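Local coordinates for protein beta-lactamase OXA-2 (Salmonella typhimurium, PDB 1K38) that hydrolyses beta-lactams, oxacillin among them, as a class D serine beta-lactamase, opening the ring to a substituted beta-amino acid and so giving antibiotic resistance, at residues K12-F17 with L36-V41; H57-L62 with L162-E167; Q88-R93 with N98-V103; L175-A180 with I185-T190. All blocks are in the same frame, centred on the assembly; numbering follows the deposited sequence. Where two conformers were deposited one is given.

Interaction 1: K12-F17 with L36-V41; sequences KFFSEF and LVFDPV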
loop_
_atom_site.group_PDB
_atom_site.type_symbol
_atom_site.label_atom_id
_atom_site.label_comp_id
_atom_site.label_asym_id
_atom_site.label_seq_id
_atom_site.Cartn_x
_atom_site.Cartn_y
_atom_site.Cartn_z
ATOM N N LYS A 12 25.109 -10.702 17.233
ATOM C CA LYS A 12 24.696 -12.097 17.137
ATOM C C LYS A 12 23.864 -12.362 15.891
ATOM O O LYS A 12 23.906 -13.457 15.332
ATOM C CB LYS A 12 23.903 -12.518 18.378
ATOM C CG LYS A 12 22.555 -11.839 18.533
ATOM C CD LYS A 12 21.816 -12.403 19.732
ATOM C CE LYS A 12 20.495 -11.693 19.957
ATOM N NZ LYS A 12 19.761 -12.268 21.121
ATOM N N PHE A 13 23.106 -11.363 15.454
ATOM C CA PHE A 13 22.282 -11.520 14.265
ATOM C C PHE A 13 23.145 -11.527 13.010
ATOM O O PHE A 13 22.872 -12.269 12.066
ATOM C CB PHE A 13 21.239 -10.404 14.191
ATOM C CG PHE A 13 20.195 -10.483 15.272
ATOM C CD1 PHE A 13 19.320 -11.564 15.333
ATOM C CD2 PHE A 13 20.102 -9.491 16.242
ATOM C CE1 PHE A 13 18.368 -11.655 16.346
ATOM C CE2 PHE A 13 19.157 -9.570 17.256
ATOM C CZ PHE A 13 18.286 -10.654 17.311
ATOM N N PHE A 14 24.190 -10.707 12.994
ATOM C CA PHE A 14 25.081 -10.666 11.842
ATOM C C PHE A 14 25.940 -11.922 11.799
ATOM O O PHE A 14 26.160 -12.492 10.735
ATOM C CB PHE A 14 25.979 -9.427 11.884
ATOM C CG PHE A 14 25.268 -8.152 11.525
ATOM C CD1 PHE A 14 24.486 -7.484 12.459
ATOM C CD2 PHE A 14 25.360 -7.632 10.238
ATOM C CE1 PHE A 14 23.803 -6.313 12.116
ATOM C CE2 PHE A 14 24.683 -6.465 9.886
ATOM C CZ PHE A 14 23.904 -5.804 10.825
ATOM N N SER A 15 26.419 -12.356 12.960
ATOM C CA SER A 15 27.248 -13.552 13.024
ATOM C C SER A 15 26.422 -14.788 12.672
ATOM O O SER A 15 26.933 -15.728 12.067
ATOM C CB SER A 15 27.860 -13.702 14.421
ATOM O OG SER A 15 26.859 -13.773 15.420
ATOM N N GLU A 16 25.144 -14.778 13.043
ATOM C CA GLU A 16 24.255 -15.898 12.755
ATOM C C GLU A 16 24.251 -16.165 11.257
ATOM O O GLU A 16 24.192 -17.311 10.815
ATOM C CB GLU A 16 22.830 -15.585 13.219
ATOM C CG GLU A 16 21.881 -16.774 13.138
ATOM C CD GLU A 16 20.446 -16.409 13.467
ATOM O OE1 GLU A 16 20.234 -15.616 14.407
ATOM O OE2 GLU A 16 19.527 -16.922 12.791
ATOM N N PHE A 17 24.316 -15.091 10.478
ATOM C CA PHE A 17 24.317 -15.198 9.029
ATOM C C PHE A 17 25.689 -14.908 8.438
ATOM O O PHE A 17 25.809 -14.579 7.258
ATOM C CB PHE A 17 23.264 -14.248 8.451
ATOM C CG PHE A 17 21.862 -14.622 8.822
ATOM C CD1 PHE A 17 21.239 -15.710 8.215
ATOM C CD2 PHE A 17 21.182 -13.932 9.818
ATOM C CE1 PHE A 17 19.962 -16.105 8.599
ATOM C CE2 PHE A 17 19.903 -14.320 10.210
ATOM C CZ PHE A 17 19.294 -15.412 9.597
ATOM N N LEU A 36 18.520 3.097 17.229
ATOM C CA LEU A 36 19.334 1.942 17.593
ATOM C C LEU A 36 20.292 1.695 16.438
ATOM O O LEU A 36 19.889 1.720 15.275
ATOM C CB LEU A 36 18.449 0.719 17.818
ATOM C CG LEU A 36 17.386 0.845 18.913
ATOM C CD1 LEU A 36 16.599 -0.453 18.996
ATOM C CD2 LEU A 36 18.046 1.159 20.250
ATOM N N VAL A 37 21.559 1.447 16.751
ATOM C CA VAL A 37 22.547 1.229 15.705
ATOM C C VAL A 37 23.580 0.159 16.036
ATOM O O VAL A 37 24.036 0.048 17.174
ATOM C CB VAL A 37 23.304 2.547 15.397
ATOM C CG1 VAL A 37 24.027 3.036 16.648
ATOM C CG2 VAL A 37 24.296 2.335 14.259
ATOM N N PHE A 38 23.931 -0.638 15.032
ATOM C CA PHE A 38 24.959 -1.658 15.198
ATOM C C PHE A 38 26.037 -1.137 14.263
ATOM O O PHE A 38 25.770 -0.884 13.084
ATOM C CB PHE A 38 24.532 -3.049 14.735
ATOM C CG PHE A 38 25.665 -4.038 14.747
ATOM C CD1 PHE A 38 26.193 -4.496 15.954
ATOM C CD2 PHE A 38 26.273 -4.434 13.559
ATOM C CE1 PHE A 38 27.314 -5.326 15.977
ATOM C CE2 PHE A 38 27.394 -5.264 13.569
ATOM C CZ PHE A 38 27.917 -5.709 14.783
ATOM N N ASP A 39 27.244 -0.979 14.802
ATOM C CA ASP A 39 28.402 -0.440 14.092
ATOM C C ASP A 39 28.107 1.002 13.684
ATOM O O ASP A 39 27.883 1.304 12.510
ATOM C CB ASP A 39 28.762 -1.260 12.851
ATOM C CG ASP A 39 30.161 -0.946 12.339
ATOM O OD1 ASP A 39 30.669 0.166 12.611
ATOM O OD2 ASP A 39 30.756 -1.808 11.664
ATOM N N PRO A 40 28.100 1.915 14.666
ATOM C CA PRO A 40 27.831 3.334 14.422
ATOM C C PRO A 40 28.736 3.980 13.382
ATOM O O PRO A 40 28.280 4.790 12.579
ATOM C CB PRO A 40 27.974 3.962 15.813
ATOM C CG PRO A 40 28.866 3.012 16.543
ATOM C CD PRO A 40 28.370 1.668 16.091
ATOM N N VAL A 41 30.016 3.626 13.379
ATOM C CA VAL A 41 30.921 4.219 12.402
ATOM C C VAL A 41 30.524 3.837 10.976
ATOM O O VAL A 41 30.463 4.696 10.090
ATOM C CB VAL A 41 32.387 3.801 12.666
ATOM C CG1 VAL A 41 33.282 4.316 11.551
ATOM C CG2 VAL A 41 32.849 4.366 14.006
#

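Interaction 2: H57-L62 with L162-E167; sequences HTLFAL and LPFRVE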
loop_
_atom_site.group_PDB
_atom_site.type_symbol
_atom_site.label_atom_id
_atom_site.label_comp_id
_atom_site.label_asym_id
_atom_site.label_seq_id
_atom_site.Cartn_x
_atom_site.Cartn_y
_atom_site.Cartn_z
ATOM N N HIS A 57 14.508 8.052 -7.253
ATOM C CA HIS A 57 14.531 8.142 -8.714
ATOM C C HIS A 57 13.121 8.089 -9.300
ATOM O O HIS A 57 12.830 8.757 -10.295
ATOM C CB HIS A 57 15.394 7.019 -9.308
ATOM C CG HIS A 57 15.985 7.350 -10.647
ATOM N ND1 HIS A 57 16.819 6.488 -11.326
ATOM C CD2 HIS A 57 15.861 8.449 -11.432
ATOM C CE1 HIS A 57 17.183 7.040 -12.471
ATOM N NE2 HIS A 57 16.615 8.230 -12.560
ATOM N N THR A 58 12.239 7.301 -8.690
ATOM C CA THR A 58 10.868 7.213 -9.182
ATOM C C THR A 58 10.204 8.581 -9.021
ATOM O O THR A 58 9.421 9.001 -9.876
ATOM C CB THR A 58 10.052 6.145 -8.419
ATOM O OG1 THR A 58 10.670 4.861 -8.589
ATOM C CG2 THR A 58 8.628 6.077 -8.956
ATOM N N LEU A 59 10.514 9.272 -7.925
ATOM C CA LEU A 59 9.962 10.604 -7.692
ATOM C C LEU A 59 10.486 11.538 -8.787
ATOM O O LEU A 59 9.725 12.319 -9.357
ATOM C CB LEU A 59 10.374 11.133 -6.314
ATOM C CG LEU A 59 9.830 10.392 -5.088
ATOM C CD1 LEU A 59 10.497 10.927 -3.830
ATOM C CD2 LEU A 59 8.317 10.568 -5.012
ATOM N N PHE A 60 11.784 11.453 -9.079
ATOM C CA PHE A 60 12.384 12.287 -10.126
ATOM C C PHE A 60 11.659 12.066 -11.450
ATOM O O PHE A 60 11.287 13.020 -12.136
ATOM C CB PHE A 60 13.860 11.926 -10.362
ATOM C CG PHE A 60 14.783 12.230 -9.209
ATOM C CD1 PHE A 60 14.302 12.622 -7.962
ATOM C CD2 PHE A 60 16.160 12.088 -9.378
ATOM C CE1 PHE A 60 15.182 12.865 -6.902
ATOM C CE2 PHE A 60 17.043 12.330 -8.328
ATOM C CZ PHE A 60 16.555 12.717 -7.089
ATOM N N ALA A 61 11.489 10.796 -11.809
ATOM C CA ALA A 61 10.844 10.405 -13.059
ATOM C C ALA A 61 9.394 10.866 -13.166
ATOM O O ALA A 61 8.962 11.323 -14.224
ATOM C CB ALA A 61 10.927 8.889 -13.233
ATOM N N LEU A 62 8.637 10.740 -12.081
ATOM C CA LEU A 62 7.242 11.166 -12.093
ATOM C C LEU A 62 7.174 12.688 -12.209
ATOM O O LEU A 62 6.350 13.233 -12.950
ATOM C CB LEU A 62 6.537 10.713 -10.811
ATOM C CG LEU A 62 6.224 9.217 -10.697
ATOM C CD1 LEU A 62 5.986 8.863 -9.234
ATOM C CD2 LEU A 62 5.009 8.872 -11.548
ATOM N N LEU A 162 8.924 15.508 1.333
ATOM C CA LEU A 162 9.847 15.737 0.227
ATOM C C LEU A 162 9.244 16.768 -0.724
ATOM O O LEU A 162 8.022 16.907 -0.814
ATOM C CB LEU A 162 10.136 14.428 -0.509
ATOM C CG LEU A 162 10.885 13.366 0.307
ATOM C CD1 LEU A 162 10.966 12.082 -0.503
ATOM C CD2 LEU A 162 12.288 13.858 0.675
ATOM N N PRO A 163 10.099 17.513 -1.443
ATOM C CA PRO A 163 9.654 18.540 -2.390
ATOM C C PRO A 163 9.143 17.983 -3.716
ATOM O O PRO A 163 9.631 18.344 -4.791
ATOM C CB PRO A 163 10.899 19.398 -2.565
ATOM C CG PRO A 163 11.987 18.374 -2.518
ATOM C CD PRO A 163 11.571 17.491 -1.348
ATOM N N PHE A 164 8.152 17.102 -3.626
ATOM C CA PHE A 164 7.529 16.483 -4.790
ATOM C C PHE A 164 6.033 16.428 -4.513
ATOM O O PHE A 164 5.615 16.521 -3.362
ATOM C CB PHE A 164 8.047 15.055 -4.986
ATOM C CG PHE A 164 9.493 14.982 -5.377
ATOM C CD1 PHE A 164 9.882 15.192 -6.694
ATOM C CD2 PHE A 164 10.470 14.733 -4.420
ATOM C CE1 PHE A 164 11.228 15.157 -7.053
ATOM C CE2 PHE A 164 11.815 14.699 -4.769
ATOM C CZ PHE A 164 12.194 14.911 -6.088
ATOM N N ARG A 165 5.234 16.286 -5.565
ATOM C CA ARG A 165 3.785 16.191 -5.403
ATOM C C ARG A 165 3.485 15.090 -4.397
ATOM O O ARG A 165 4.085 14.014 -4.458
ATOM C CB ARG A 165 3.109 15.819 -6.726
ATOM C CG ARG A 165 3.221 16.852 -7.830
ATOM C CD ARG A 165 2.594 16.315 -9.109
ATOM N NE ARG A 165 2.680 17.265 -10.216
ATOM C CZ ARG A 165 1.629 17.835 -10.796
ATOM N NH1 ARG A 165 0.402 17.556 -10.375
ATOM N NH2 ARG A 165 1.807 18.689 -11.798
ATOM N N VAL A 166 2.557 15.345 -3.483
ATOM C CA VAL A 166 2.205 14.327 -2.505
ATOM C C VAL A 166 1.696 13.075 -3.226
ATOM O O VAL A 166 1.934 11.953 -2.771
ATOM C CB VAL A 166 1.149 14.850 -1.507
ATOM C CG1 VAL A 166 0.572 13.697 -0.682
ATOM C CG2 VAL A 166 1.794 15.877 -0.585
ATOM N N GLU A 167 1.012 13.250 -4.359
ATOM C CA GLU A 167 0.521 12.086 -5.090
ATOM C C GLU A 167 1.687 11.185 -5.504
ATOM O O GLU A 167 1.564 9.951 -5.481
ATOM C CB GLU A 167 -0.292 12.501 -6.331
ATOM C CG GLU A 167 0.455 13.319 -7.372
ATOM C CD GLU A 167 -0.298 13.394 -8.692
ATOM O OE1 GLU A 167 -0.602 12.325 -9.261
ATOM O OE2 GLU A 167 -0.578 14.520 -9.164
#

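Interaction 3: Q88-R93 with N98-V103; sequences QDQDLR and NSTVWV. With FMT (formic acid), chain C.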
loop_
_atom_site.group_PDB
_atom_site.type_symbol
_atom_site.label_atom_id
_atom_site.label_comp_id
_atom_site.label_asym_id
_atom_site.label_seq_id
_atom_site.Cartn_x
_atom_site.Cartn_y
_atom_site.Cartn_z
ATOM N N GLN A 88 11.185 -8.896 -19.711
ATOM C CA GLN A 88 9.770 -8.739 -20.029
ATOM C C GLN A 88 9.368 -7.273 -19.925
ATOM O O GLN A 88 10.097 -6.463 -19.346
ATOM C CB GLN A 88 8.915 -9.566 -19.065
ATOM C CG GLN A 88 9.076 -9.171 -17.605
ATOM C CD GLN A 88 8.192 -9.984 -16.679
ATOM O OE1 GLN A 88 6.967 -9.953 -16.786
ATOM N NE2 GLN A 88 8.811 -10.719 -15.763
ATOM N N ASP A 89 8.212 -6.932 -20.491
ATOM C CA ASP A 89 7.725 -5.559 -20.427
ATOM C C ASP A 89 7.545 -5.237 -18.951
ATOM O O ASP A 89 7.348 -6.135 -18.135
ATOM C CB ASP A 89 6.398 -5.415 -21.172
ATOM C CG ASP A 89 6.532 -5.699 -22.656
ATOM O OD1 ASP A 89 7.574 -5.329 -23.237
ATOM O OD2 ASP A 89 5.593 -6.279 -23.243
ATOM N N GLN A 90 7.605 -3.960 -18.608
ATOM C CA GLN A 90 7.502 -3.572 -17.208
ATOM C C GLN A 90 6.645 -2.349 -16.936
ATOM O O GLN A 90 6.443 -1.503 -17.806
ATOM C CB GLN A 90 8.895 -3.245 -16.662
ATOM C CG GLN A 90 10.012 -4.196 -17.038
ATOM C CD GLN A 90 10.296 -5.208 -15.956
ATOM O OE1 GLN A 90 10.306 -4.877 -14.768
ATOM N NE2 GLN A 90 10.547 -6.449 -16.358
ATOM N N ASP A 91 6.137 -2.275 -15.711
ATOM C CA ASP A 91 5.414 -1.098 -15.252
ATOM C C ASP A 91 6.222 -0.679 -14.029
ATOM O O ASP A 91 7.184 -1.361 -13.666
ATOM C CB ASP A 91 3.939 -1.373 -14.894
ATOM C CG ASP A 91 3.733 -2.583 -13.996
ATOM O OD1 ASP A 91 4.645 -2.986 -13.247
ATOM O OD2 ASP A 91 2.602 -3.124 -14.032
ATOM N N LEU A 92 5.875 0.436 -13.400
ATOM C CA LEU A 92 6.647 0.871 -12.243
ATOM C C LEU A 92 6.747 -0.139 -11.114
ATOM O O LEU A 92 7.805 -0.284 -10.508
ATOM C CB LEU A 92 6.089 2.175 -11.678
ATOM C CG LEU A 92 6.450 3.460 -12.419
ATOM C CD1 LEU A 92 5.765 4.621 -11.733
ATOM C CD2 LEU A 92 7.963 3.658 -12.432
ATOM N N ARG A 93 5.657 -0.839 -10.821
ATOM C CA ARG A 93 5.693 -1.793 -9.720
ATOM C C ARG A 93 6.607 -2.978 -9.995
ATOM O O ARG A 93 7.340 -3.411 -9.109
ATOM C CB ARG A 93 4.285 -2.284 -9.372
ATOM C CG ARG A 93 4.195 -2.887 -7.967
ATOM C CD ARG A 93 2.759 -3.237 -7.593
ATOM N NE ARG A 93 1.882 -2.069 -7.551
ATOM C CZ ARG A 93 1.732 -1.276 -6.493
ATOM N NH1 ARG A 93 2.401 -1.518 -5.373
ATOM N NH2 ARG A 93 0.908 -0.234 -6.557
ATOM N N ASN A 98 11.464 -5.824 -8.950
ATOM C CA ASN A 98 12.549 -6.607 -9.542
ATOM C C ASN A 98 13.850 -5.849 -9.764
ATOM O O ASN A 98 14.786 -6.396 -10.352
ATOM C CB ASN A 98 12.087 -7.193 -10.879
ATOM C CG ASN A 98 10.921 -8.142 -10.726
ATOM O OD1 ASN A 98 11.056 -9.220 -10.150
ATOM N ND2 ASN A 98 9.763 -7.746 -11.243
ATOM N N SER A 99 13.920 -4.604 -9.302
ATOM C CA SER A 99 15.116 -3.783 -9.485
ATOM C C SER A 99 15.522 -3.802 -10.956
ATOM O O SER A 99 16.689 -4.013 -11.296
ATOM C CB SER A 99 16.267 -4.306 -8.624
ATOM O OG SER A 99 15.986 -4.128 -7.248
ATOM N N THR A 100 14.543 -3.571 -11.826
ATOM C CA THR A 100 14.778 -3.569 -13.264
ATOM C C THR A 100 15.480 -2.281 -13.658
ATOM O O THR A 100 14.852 -1.277 -13.999
ATOM C CB THR A 100 13.456 -3.712 -14.028
ATOM O OG1 THR A 100 12.737 -4.840 -13.514
ATOM C CG2 THR A 100 13.723 -3.928 -15.508
ATOM N N VAL A 101 16.805 -2.329 -13.612
ATOM C CA VAL A 101 17.630 -1.177 -13.919
ATOM C C VAL A 101 17.408 -0.527 -15.283
ATOM O O VAL A 101 17.400 0.704 -15.376
ATOM C CB VAL A 101 19.128 -1.530 -13.777
ATOM C CG1 VAL A 101 19.984 -0.289 -13.998
ATOM C CG2 VAL A 101 19.392 -2.130 -12.395
ATOM N N TRP A 102 17.217 -1.319 -16.337
ATOM C CA TRP A 102 17.048 -0.710 -17.653
ATOM C C TRP A 102 15.889 0.273 -17.751
ATOM O O TRP A 102 15.944 1.214 -18.538
ATOM C CB TRP A 102 16.953 -1.763 -18.772
ATOM C CG TRP A 102 15.763 -2.685 -18.765
ATOM C CD1 TRP A 102 15.724 -3.966 -18.297
ATOM C CD2 TRP A 102 14.473 -2.429 -19.340
ATOM N NE1 TRP A 102 14.495 -4.530 -18.552
ATOM C CE2 TRP A 102 13.709 -3.608 -19.191
ATOM C CE3 TRP A 102 13.890 -1.320 -19.970
ATOM C CZ2 TRP A 102 12.389 -3.711 -19.652
ATOM C CZ3 TRP A 102 12.575 -1.424 -20.429
ATOM C CH2 TRP A 102 11.844 -2.612 -20.266
ATOM N N VAL A 103 14.849 0.073 -16.950
ATOM C CA VAL A 103 13.714 0.990 -16.973
ATOM C C VAL A 103 14.161 2.349 -16.446
ATOM O O VAL A 103 13.858 3.391 -17.032
ATOM C CB VAL A 103 12.549 0.470 -16.095
ATOM C CG1 VAL A 103 11.482 1.548 -15.941
ATOM C CG2 VAL A 103 11.945 -0.772 -16.723
HETATM C C FMT C . 18.993 -5.638 -5.660
HETATM O O1 FMT C . 19.242 -6.913 -4.887
HETATM O O2 FMT C . 17.490 -5.303 -5.737
#

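Interaction 4: L175-A180 with I185-T190; sequences LMIVEA and ILRAKT. With FMT (formic acid), chain C.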
loop_
_atom_site.group_PDB
_atom_site.type_symbol
_atom_site.label_atom_id
_atom_site.label_comp_id
_atom_site.label_asym_id
_atom_site.label_seq_id
_atom_site.Cartn_x
_atom_site.Cartn_y
_atom_site.Cartn_z
ATOM N N LEU A 175 4.374 1.576 -4.133
ATOM C CA LEU A 175 5.231 0.691 -4.923
ATOM C C LEU A 175 6.203 -0.092 -4.031
ATOM O O LEU A 175 6.604 -1.210 -4.362
ATOM C CB LEU A 175 6.008 1.510 -5.967
ATOM C CG LEU A 175 5.150 2.183 -7.047
ATOM C CD1 LEU A 175 6.011 3.126 -7.880
ATOM C CD2 LEU A 175 4.508 1.118 -7.930
ATOM N N MET A 176 6.556 0.497 -2.891
ATOM C CA MET A 176 7.478 -0.115 -1.932
ATOM C C MET A 176 6.877 -1.243 -1.091
ATOM O O MET A 176 7.604 -1.937 -0.378
ATOM C CB MET A 176 8.024 0.955 -0.978
ATOM C CG MET A 176 8.997 1.944 -1.607
ATOM S SD MET A 176 9.367 3.305 -0.484
ATOM C CE MET A 176 10.162 2.426 0.877
ATOM N N ILE A 177 5.564 -1.442 -1.160
ATOM C CA ILE A 177 4.951 -2.489 -0.346
ATOM C C ILE A 177 5.503 -3.870 -0.668
ATOM O O ILE A 177 5.475 -4.315 -1.817
ATOM C CB ILE A 177 3.421 -2.502 -0.508
ATOM C CG1 ILE A 177 2.840 -1.182 0.013
ATOM C CG2 ILE A 177 2.824 -3.675 0.260
ATOM C CD1 ILE A 177 1.401 -0.945 -0.411
ATOM N N VAL A 178 5.993 -4.542 0.368
ATOM C CA VAL A 178 6.564 -5.879 0.237
ATOM C C VAL A 178 5.725 -6.927 0.959
ATOM O O VAL A 178 5.669 -8.085 0.541
ATOM C CB VAL A 178 8.005 -5.918 0.808
ATOM C CG1 VAL A 178 8.536 -7.348 0.819
ATOM C CG2 VAL A 178 8.913 -5.029 -0.030
ATOM N N GLU A 179 5.065 -6.517 2.034
ATOM C CA GLU A 179 4.255 -7.436 2.822
ATOM C C GLU A 179 3.344 -6.630 3.734
ATOM O O GLU A 179 3.641 -5.482 4.060
ATOM C CB GLU A 179 5.177 -8.320 3.673
ATOM C CG GLU A 179 4.600 -9.659 4.082
ATOM C CD GLU A 179 5.604 -10.496 4.855
ATOM O OE1 GLU A 179 6.796 -10.487 4.479
ATOM O OE2 GLU A 179 5.203 -11.166 5.828
ATOM N N ALA A 180 2.233 -7.226 4.150
ATOM C CA ALA A 180 1.320 -6.538 5.050
ATOM C C ALA A 180 0.360 -7.497 5.733
ATOM O O ALA A 180 0.059 -8.572 5.211
ATOM C CB ALA A 180 0.529 -5.474 4.295
ATOM N N ILE A 185 2.209 -2.768 7.814
ATOM C CA ILE A 185 2.613 -2.697 6.414
ATOM C C ILE A 185 4.121 -2.531 6.306
ATOM O O ILE A 185 4.698 -1.609 6.882
ATOM C CB ILE A 185 1.936 -1.506 5.684
ATOM C CG1 ILE A 185 0.413 -1.641 5.771
ATOM C CG2 ILE A 185 2.359 -1.481 4.211
ATOM C CD1 ILE A 185 -0.349 -0.455 5.206
ATOM N N LEU A 186 4.755 -3.430 5.565
ATOM C CA LEU A 186 6.198 -3.379 5.367
ATOM C C LEU A 186 6.483 -2.777 4.001
ATOM O O LEU A 186 6.045 -3.315 2.981
ATOM C CB LEU A 186 6.799 -4.791 5.443
ATOM C CG LEU A 186 8.283 -4.945 5.076
ATOM C CD1 LEU A 186 9.163 -4.189 6.070
ATOM C CD2 LEU A 186 8.650 -6.428 5.076
ATOM N N ARG A 187 7.201 -1.653 3.994
ATOM C CA ARG A 187 7.568 -0.964 2.758
ATOM C C ARG A 187 9.086 -0.952 2.718
ATOM O O ARG A 187 9.731 -0.466 3.650
ATOM C CB ARG A 187 7.036 0.476 2.756
ATOM C CG ARG A 187 5.541 0.604 3.052
ATOM C CD ARG A 187 5.098 2.059 2.918
ATOM N NE ARG A 187 3.812 2.313 3.567
ATOM C CZ ARG A 187 2.626 2.253 2.970
ATOM N NH1 ARG A 187 1.528 2.501 3.678
ATOM N NH2 ARG A 187 2.530 1.961 1.676
ATOM N N ALA A 188 9.669 -1.484 1.651
ATOM C CA ALA A 188 11.122 -1.528 1.578
ATOM C C ALA A 188 11.665 -1.642 0.166
ATOM O O ALA A 188 10.919 -1.825 -0.794
ATOM C CB ALA A 188 11.626 -2.689 2.419
ATOM N N LYS A 189 12.985 -1.530 0.054
ATOM C CA LYS A 189 13.663 -1.635 -1.232
ATOM C C LYS A 189 15.054 -2.219 -1.041
ATOM O O LYS A 189 15.815 -1.771 -0.181
ATOM C CB LYS A 189 13.787 -0.258 -1.890
ATOM C CG LYS A 189 14.397 -0.299 -3.290
ATOM C CD LYS A 189 13.388 -0.818 -4.306
ATOM C CE LYS A 189 14.078 -1.332 -5.562
ATOM N NZ LYS A 189 14.795 -2.613 -5.292
ATOM N N THR A 190 15.380 -3.225 -1.844
ATOM C CA THR A 190 16.695 -3.843 -1.783
ATOM C C THR A 190 17.638 -3.157 -2.759
ATOM O O THR A 190 17.210 -2.429 -3.663
ATOM C CB THR A 190 16.641 -5.320 -2.181
ATOM O OG1 THR A 190 16.021 -5.433 -3.467
ATOM C CG2 THR A 190 15.865 -6.127 -1.168
HETATM C C FMT C . 18.993 -5.638 -5.660
HETATM O O1 FMT C . 19.242 -6.913 -4.887
HETATM O O2 FMT C . 17.490 -5.303 -5.737
#

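Interaction 1: K12-F17 with L36-V41
Phe38 O, in the backbone that carries its ring toward Phe14, and Asp39 O both lie within hydrogen-bonding reach of the single hydroxyl Thr22 OG1, at the end of strand 36-38, where the mixed sheet of the beta-lactamase fold meets helix 11-16. No hydrogen bond links 12-17 to 36-41 directly; the contact is a single aromatic pair, and it illustrates how two rings can join a helix to a sheet. Phe14 and Phe38 form an offset stack, with centroids 4.7 Å apart and planes inclined by 23°. Phe38 has its CG anti to the backbone N (chi1 172°), which sends the ring off the strand toward the helix, where Phe14 reaches out to meet it. The two side chains run past each other in opposite directions, and both are buried. Ile23 of the adjoining strand 21-27 touches both rings, while Phe13 and Phe17 pack on helix 226-238. Beyond Phe38 the chain turns: Asp39 occupies the N-cap position, and its OD1 accepts from Arg42 N. The tightest meeting of the rings is off-centre, Phe14 CE1 lying 3.4 Å from Phe38 CD2, and Phe38 CE2 sits over the same Phe14 ring, displaced toward its rim.

Interaction 2: H57-L62 with L162-E167
Leu59 supplies the CH-pi part of this buried contact: its CB stands 3.9 Å from the centroid of the Phe164 ring, only 3° off the ring normal. Aliphatic packing continues from the same side chain. With CG anti to the carbonyl carbon (chi1 -66°), its CD1 branch meets Leu162 CD1 at 3.6 Å, the leucines crossing at nearly a right angle, and also touches Phe164 CD2. Helix 56-64 follows the Ser-Xaa-Xaa-Lys motif, whose Ser51 is the predicted nucleophile and whose Lys54 is carboxylated on its side-chain nitrogen; the contact seats the chain leading into helix 166-175 on it. Aromatic packing is rim to rim: Phe60 CD1 approaches Phe164 CZ at 3.6 Å, with the planes 26° apart. Phe60 also stacks on Tyr119. No hydrogen bond crosses between the segments. Pro163 centres an inverse gamma turn, which brings Leu162 and Phe164 to bear on the same helix, and Arg165 NH1 makes a weak salt bridge to Glu167 OE2 at 3.4 Å. Val166 and Glu167 pack against Glu167 and Val166 of the second subunit.

Interaction 3: Q88-R93 with N98-V103
Gln90 lays its CG methylene obliquely against the six-membered ring of Trp102, 3.6 Å from CZ2, while its CB rests 3.9 Å from Val103 CG2. A bend at chi2 (-98°) then swings the amide back toward Thr100, whose OG1 donates to Gln90 OE1 at 2.7 Å. The hydroxyl sits well above the carbonyl plane, and Ser94 OG is a second partner of OE1. At the other end of the amide, Gln90 NE2 gives a fairly straight bond of 3.0 Å to Gln88 O (158° at the hydrogen) and another to Gly85 O. Gripped at both ends, the buried amide can hardly rotate. Gln88 O also lies at the edge of the indole, near its plane, and Thr100 CG2 and Val103 CG2 share one of its faces. Trp102 NE1 donates to His86 O, which fixes the ring's rotation further. Ser99, with positive phi, is the C-prime residue of the Schellman motif ending helix 92-97; its OG lies beside O2 of a bound formic acid and probably hydrogen-bonds to Lys189 NZ near Ser51, the predicted acyl-ester nucleophile. The turn thus presents Ser99-Thr100-Val101, the Ser-Xaa-Val motif that borders the active site of class D beta-lactamases.

Interaction 4: L175-A180 with I185-T190
Ile177 and Arg187, then Ala180 and Ile185, form antiparallel non-hydrogen-bonded pairs, and between them the register slips by one, because Val178 and Glu179 both face Leu186 in a classic beta bulge. Leu186 O receives a nearly straight bond from Val178 N (2.9 Å, 176° at the hydrogen) and a weak one from Glu179 N (3.5 Å). Leu186 N answers with 2.8 Å to Glu179 O, and Ala188 N reaches Met176 O at 2.9 Å. On the face carrying Ile177 and Arg187, these two side chains run side by side, Ile177 CG1 lying 3.6 Å from Arg187 NH2. Ile185 CG2 covers the centre of one face of the guanidinium, whose nitrogens are held by Glu204 and Lys173 O of the same chain and by Asp174 of the second subunit. On the other face Leu186 CD2 nears Glu179 CB, and Glu179 OE1 is salt-bridged to Arg233. This hairpin closes one border of the central sheet, and strand 177-181 meets its counterpart: Ile177 and Ala180 each touch the same residue of the second subunit. Toward its end the inner strand carries Lys189-Thr190-Gly191, the Lys-Thr-Gly motif, which probably binds substrate, as in related enzymes. Bends at chi2 and chi4 bring Lys189 NZ to Thr190 O (2.9 Å); NZ probably bonds to Ser99 OG too. Thr190 OG1 donates to formic acid O2 at 2.7 Å; Arg228 NH1 binds this molecule too.

Overall arrangement
Interaction 1 stands apart, its centre about 22 Å from that of interaction 4 and about 33 and 32 Å from those of 2 and 3, yet it reaches the same mixed sheet as interaction 4. Interactions 2, 3 and 4 lie 16 to 18 Å apart between centres and touch. Thr58 of 2 packs on Leu92 of 3 and Leu175 of 4, and Ser99 of 3 meets the Lys189 end of 4. Along the chain, 3 nests inside the loop closed by 2, whereas 1 precedes both and 4 follows. Where 3 and 4 meet, the Ser-Xaa-Val and Lys-Thr-Gly motifs come together beside Ser51, while interactions 2, 3 and 4 also reach the second subunit.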